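Local coordinates for putative periplasmic protein (Wolinella succinogenes, PDB 3KN3), which is a putative periplasmic binding protein that has been seen to bind glutathione and may serve an ABC-type transporter, perhaps for tungstate, at residues A157-A162 with T169-G174; A104-L109 with I191-D196. All coordinates share one frame; numbering follows the deposited sequence.

Contact 1. Residues A157-A162 with T169-G174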
# COMPACT_ATOMS: atom_id res chain seq x y z
N ALA A 157 6.97 9.21 -12.81
CA ALA A 157 6.91 9.52 -14.23
C ALA A 157 5.46 9.62 -14.72
O ALA A 157 5.14 10.46 -15.56
CB ALA A 157 7.67 8.48 -15.05
N THR A 158 4.59 8.76 -14.19
CA THR A 158 3.20 8.76 -14.61
C THR A 158 2.42 9.94 -14.02
O THR A 158 1.45 10.41 -14.60
CB THR A 158 2.46 7.40 -14.37
OG1 THR A 158 1.54 7.53 -13.29
CG2 THR A 158 3.41 6.29 -14.07
N ILE A 159 2.87 10.46 -12.88
CA ILE A 159 2.32 11.71 -12.39
C ILE A 159 2.67 12.85 -13.35
O ILE A 159 1.85 13.72 -13.66
CB ILE A 159 2.82 12.05 -10.97
CG1 ILE A 159 2.36 10.99 -9.97
CG2 ILE A 159 2.32 13.41 -10.54
CD1 ILE A 159 2.68 11.32 -8.54
N ASN A 160 3.90 12.86 -13.83
CA ASN A 160 4.29 13.91 -14.77
C ASN A 160 3.53 13.82 -16.09
O ASN A 160 3.18 14.84 -16.68
CB ASN A 160 5.80 13.92 -14.99
CG ASN A 160 6.56 14.42 -13.76
OD1 ASN A 160 6.15 15.39 -13.11
ND2 ASN A 160 7.67 13.75 -13.43
N ILE A 161 3.28 12.60 -16.54
CA ILE A 161 2.49 12.43 -17.75
C ILE A 161 1.08 12.96 -17.52
O ILE A 161 0.55 13.66 -18.38
CB ILE A 161 2.45 10.97 -18.17
CG1 ILE A 161 3.81 10.55 -18.75
CG2 ILE A 161 1.38 10.74 -19.20
CD1 ILE A 161 3.99 9.04 -18.80
N ALA A 162 0.47 12.63 -16.37
CA ALA A 162 -0.88 13.10 -16.08
C ALA A 162 -0.92 14.63 -16.09
O ALA A 162 -1.85 15.24 -16.61
CB ALA A 162 -1.43 12.55 -14.73
N THR A 169 -4.59 11.05 -12.20
CA THR A 169 -4.02 9.75 -11.88
C THR A 169 -4.20 9.32 -10.42
O THR A 169 -4.59 10.11 -9.55
CB THR A 169 -2.52 9.66 -12.29
OG1 THR A 169 -2.11 8.29 -12.30
CG2 THR A 169 -1.65 10.45 -11.30
N LEU A 170 -3.90 8.06 -10.16
CA LEU A 170 -3.97 7.50 -8.82
C LEU A 170 -2.58 7.21 -8.26
O LEU A 170 -1.79 6.48 -8.87
CB LEU A 170 -4.80 6.23 -8.84
CG LEU A 170 -4.93 5.48 -7.52
CD1 LEU A 170 -6.29 4.78 -7.45
CD2 LEU A 170 -3.77 4.49 -7.34
N THR A 171 -2.27 7.77 -7.10
CA THR A 171 -0.96 7.56 -6.52
C THR A 171 -1.05 7.38 -5.02
O THR A 171 -2.00 7.83 -4.38
CB THR A 171 -0.02 8.74 -6.80
OG1 THR A 171 1.23 8.51 -6.14
CG2 THR A 171 -0.61 10.04 -6.27
N ASP A 172 -0.07 6.69 -4.45
CA ASP A 172 0.03 6.61 -3.01
C ASP A 172 0.37 8.00 -2.50
O ASP A 172 0.97 8.82 -3.20
CB ASP A 172 1.11 5.61 -2.62
CG ASP A 172 2.48 6.04 -3.08
OD1 ASP A 172 2.84 5.74 -4.25
OD2 ASP A 172 3.17 6.71 -2.29
N ARG A 173 -0.01 8.28 -1.26
CA ARG A 173 0.17 9.60 -0.68
C ARG A 173 1.64 9.95 -0.52
O ARG A 173 2.04 11.10 -0.71
CB ARG A 173 -0.55 9.67 0.67
CG ARG A 173 -0.50 11.03 1.31
CD ARG A 173 -1.25 11.04 2.61
NE ARG A 173 -2.68 10.79 2.44
CZ ARG A 173 -3.59 11.75 2.30
NH1 ARG A 173 -3.19 13.02 2.29
NH2 ARG A 173 -4.88 11.45 2.17
N GLY A 174 2.45 8.96 -0.16
CA GLY A 174 3.88 9.18 0.04
C GLY A 174 4.57 9.78 -1.18
O GLY A 174 5.32 10.74 -1.06
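I159, A162 and T158 of helix 155-164 rest on T169 and T171 of strand 168-172, the last two elements of a beta-alpha-beta crossover. The crossover leaves strand 148-150, passes over strand 117-119 and re-enters the sheet parallel to both, as is common in periplasmic binding proteins. Helix and strand therefore run nearly antiparallel, at 148°, with their axes 8.9 Å apart at closest approach.

Apolar contact does most of the work. At the end where the chain turns back, the methyl CB of A162 sits 3.9 Å from T169 CB and almost as near to CG2. Further along, I159 reaches across T171 at about a right angle, its CD1 4.0 Å from OG1 and 4.1 Å from CB of T171. The extended chain of I159 (chi2 -174°) carries that methyl beyond T169. I89 of the adjoining strand 86-90 extends the surface under I159.

The polar atoms find their partners outside this pairing. T158 and T169 approach with OG1 atoms 3.9 Å apart, too far to bond; T169 OG1 is hydrogen-bonded to V118 O instead, tying the strand to its parallel neighbour, while T158 touches R120, part of the glutathione site of this protein, although no glutathione is bound here. T171 OG1 reaches D172 O at 3.0 Å, in the carbonyl plane on a lone pair, with a C=O...donor angle of 122°. Replacing T171 with alanine removes OG1 and CG2, which would probably leave D172 O without that donor and I159 CD1 with less to rest on. D172 N-caps helix 173-182, its OD1 hydrogen-bonded to T175 OG1.

Contact 2. Residues A104-L109 with I191-D196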
# COMPACT_ATOMS: atom_id res chain seq x y z
N ALA A 104 -16.37 5.76 -6.71
CA ALA A 104 -17.19 5.17 -7.75
C ALA A 104 -17.90 6.27 -8.57
O ALA A 104 -17.92 6.20 -9.80
CB ALA A 104 -18.15 4.17 -7.17
N GLU A 105 -18.46 7.27 -7.89
CA GLU A 105 -19.19 8.34 -8.58
C GLU A 105 -18.26 9.17 -9.46
O GLU A 105 -18.62 9.54 -10.57
CB GLU A 105 -19.93 9.26 -7.60
CG GLU A 105 -21.14 8.61 -6.93
CD GLU A 105 -21.73 9.44 -5.78
OE1 GLU A 105 -20.98 10.11 -5.04
OE2 GLU A 105 -22.96 9.42 -5.63
N ALA A 106 -17.07 9.46 -8.93
CA ALA A 106 -16.07 10.21 -9.67
C ALA A 106 -15.58 9.45 -10.91
O ALA A 106 -15.51 10.01 -11.99
CB ALA A 106 -14.91 10.55 -8.78
N PHE A 107 -15.26 8.17 -10.75
CA PHE A 107 -14.83 7.37 -11.89
C PHE A 107 -15.89 7.28 -12.99
O PHE A 107 -15.57 7.41 -14.17
CB PHE A 107 -14.34 5.98 -11.47
CG PHE A 107 -12.94 5.97 -10.95
CD1 PHE A 107 -12.39 7.11 -10.37
CD2 PHE A 107 -12.17 4.81 -11.01
CE1 PHE A 107 -11.11 7.10 -9.87
CE2 PHE A 107 -10.89 4.78 -10.49
CZ PHE A 107 -10.34 5.93 -9.94
N LYS A 108 -17.15 7.06 -12.60
CA LYS A 108 -18.26 7.12 -13.55
C LYS A 108 -18.27 8.44 -14.30
O LYS A 108 -18.51 8.48 -15.50
CB LYS A 108 -19.60 6.92 -12.83
CG LYS A 108 -20.14 5.50 -12.90
CD LYS A 108 -20.76 5.04 -11.58
CE LYS A 108 -21.11 3.55 -11.62
NZ LYS A 108 -21.15 2.92 -10.26
N LEU A 109 -18.02 9.52 -13.57
CA LEU A 109 -18.02 10.85 -14.15
C LEU A 109 -16.86 11.00 -15.13
O LEU A 109 -17.01 11.56 -16.21
CB LEU A 109 -17.90 11.92 -13.06
CG LEU A 109 -18.07 13.35 -13.57
CD1 LEU A 109 -19.37 13.48 -14.36
CD2 LEU A 109 -18.02 14.36 -12.41
N ILE A 191 -4.41 17.01 -4.56
CA ILE A 191 -5.35 15.94 -4.19
C ILE A 191 -6.75 16.37 -4.53
O ILE A 191 -7.22 17.44 -4.13
CB ILE A 191 -5.32 15.55 -2.72
CG1 ILE A 191 -3.99 14.89 -2.36
CG2 ILE A 191 -6.48 14.59 -2.41
CD1 ILE A 191 -3.93 14.42 -0.94
N VAL A 192 -7.44 15.49 -5.24
CA VAL A 192 -8.68 15.82 -5.91
C VAL A 192 -9.74 14.85 -5.40
O VAL A 192 -10.93 15.07 -5.59
CB VAL A 192 -8.46 15.73 -7.45
CG1 VAL A 192 -9.50 14.86 -8.12
CG2 VAL A 192 -8.39 17.12 -8.07
N LEU A 193 -9.30 13.80 -4.72
CA LEU A 193 -10.22 12.84 -4.14
C LEU A 193 -9.50 11.90 -3.17
O LEU A 193 -8.47 11.32 -3.50
CB LEU A 193 -10.90 12.06 -5.26
CG LEU A 193 -12.18 11.31 -4.92
CD1 LEU A 193 -12.98 11.06 -6.18
CD2 LEU A 193 -11.83 10.01 -4.24
N GLU A 194 -10.06 11.73 -1.96
CA GLU A 194 -9.43 10.93 -0.92
C GLU A 194 -10.44 10.45 0.13
O GLU A 194 -11.54 10.97 0.21
CB GLU A 194 -8.31 11.73 -0.24
CG GLU A 194 -8.80 13.03 0.42
CD GLU A 194 -7.68 13.82 1.12
OE1 GLU A 194 -7.74 15.07 1.10
OE2 GLU A 194 -6.76 13.22 1.70
N GLY A 195 -10.07 9.45 0.92
CA GLY A 195 -10.88 9.03 2.06
C GLY A 195 -11.78 7.84 1.84
O GLY A 195 -12.03 7.06 2.76
N ASP A 196 -12.28 7.68 0.63
CA ASP A 196 -13.11 6.53 0.30
C ASP A 196 -12.42 5.24 0.81
O ASP A 196 -11.20 5.09 0.70
CB ASP A 196 -13.34 6.53 -1.22
CG ASP A 196 -14.57 5.74 -1.63
OD1 ASP A 196 -14.70 4.56 -1.21
OD2 ASP A 196 -15.41 6.29 -2.39
O HOH W 1 -16.84 4.07 -4.39
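A106 presents its methyl CB to CD1 of L193, the one apolar pairing between 104-109 and 191-196. The modelled separation of 3.3 Å is short for two carbons, and its exact value is doubtful. With CG swung opposite the backbone N (chi1 -162°), the L193 branch is directed at the helix, and CD1 is its leading atom. F98 also touches A106, and L199 and I88 touch L193, so the pair is shared among several apolar neighbours; F107, the next residue of the helix, lies on I88 too and meets the ring of W134 with the planes about 35° apart.

The strand is at one edge of the sheet in a periplasmic binding protein fold, and it is distorted by a classic beta bulge, in which V192 and L193 are set against the single residue I88 on strand 86-90. Beyond it the chain turns through G195, whose positive phi (98°) leaves little room for a side chain beside the carbonyl of E194, and brings D196 to the start of the helix. There D196 OD2 accepts a hydrogen bond from V103 N. One residue on, A104 N donates to a water at 2.9 Å, which in turn gives a weak bond, 3.3 Å long, to D196 OD2.

In the fold
Contacts 1 and 2 serve the same five-stranded sheet from different positions. Contact 1 is buried and joins a helix to an inner strand only seven residues further along the chain; contact 2 is only partly buried, joins segments 82 residues apart, and rests on an edge strand. Strand 86-90 lies between the two strands and pairs antiparallel with both, with contact 1 leaning on its I89 and contact 2 on its I88. Contact 1 is mostly alanine and isoleucine methyls against threonine side chains, whereas the second combines a small apolar touch with a carboxylate and water at a helix start. R173 NH2 meets E194 OE2 in a salt bridge of 2.6 Å, linking 169-174 directly to 191-196.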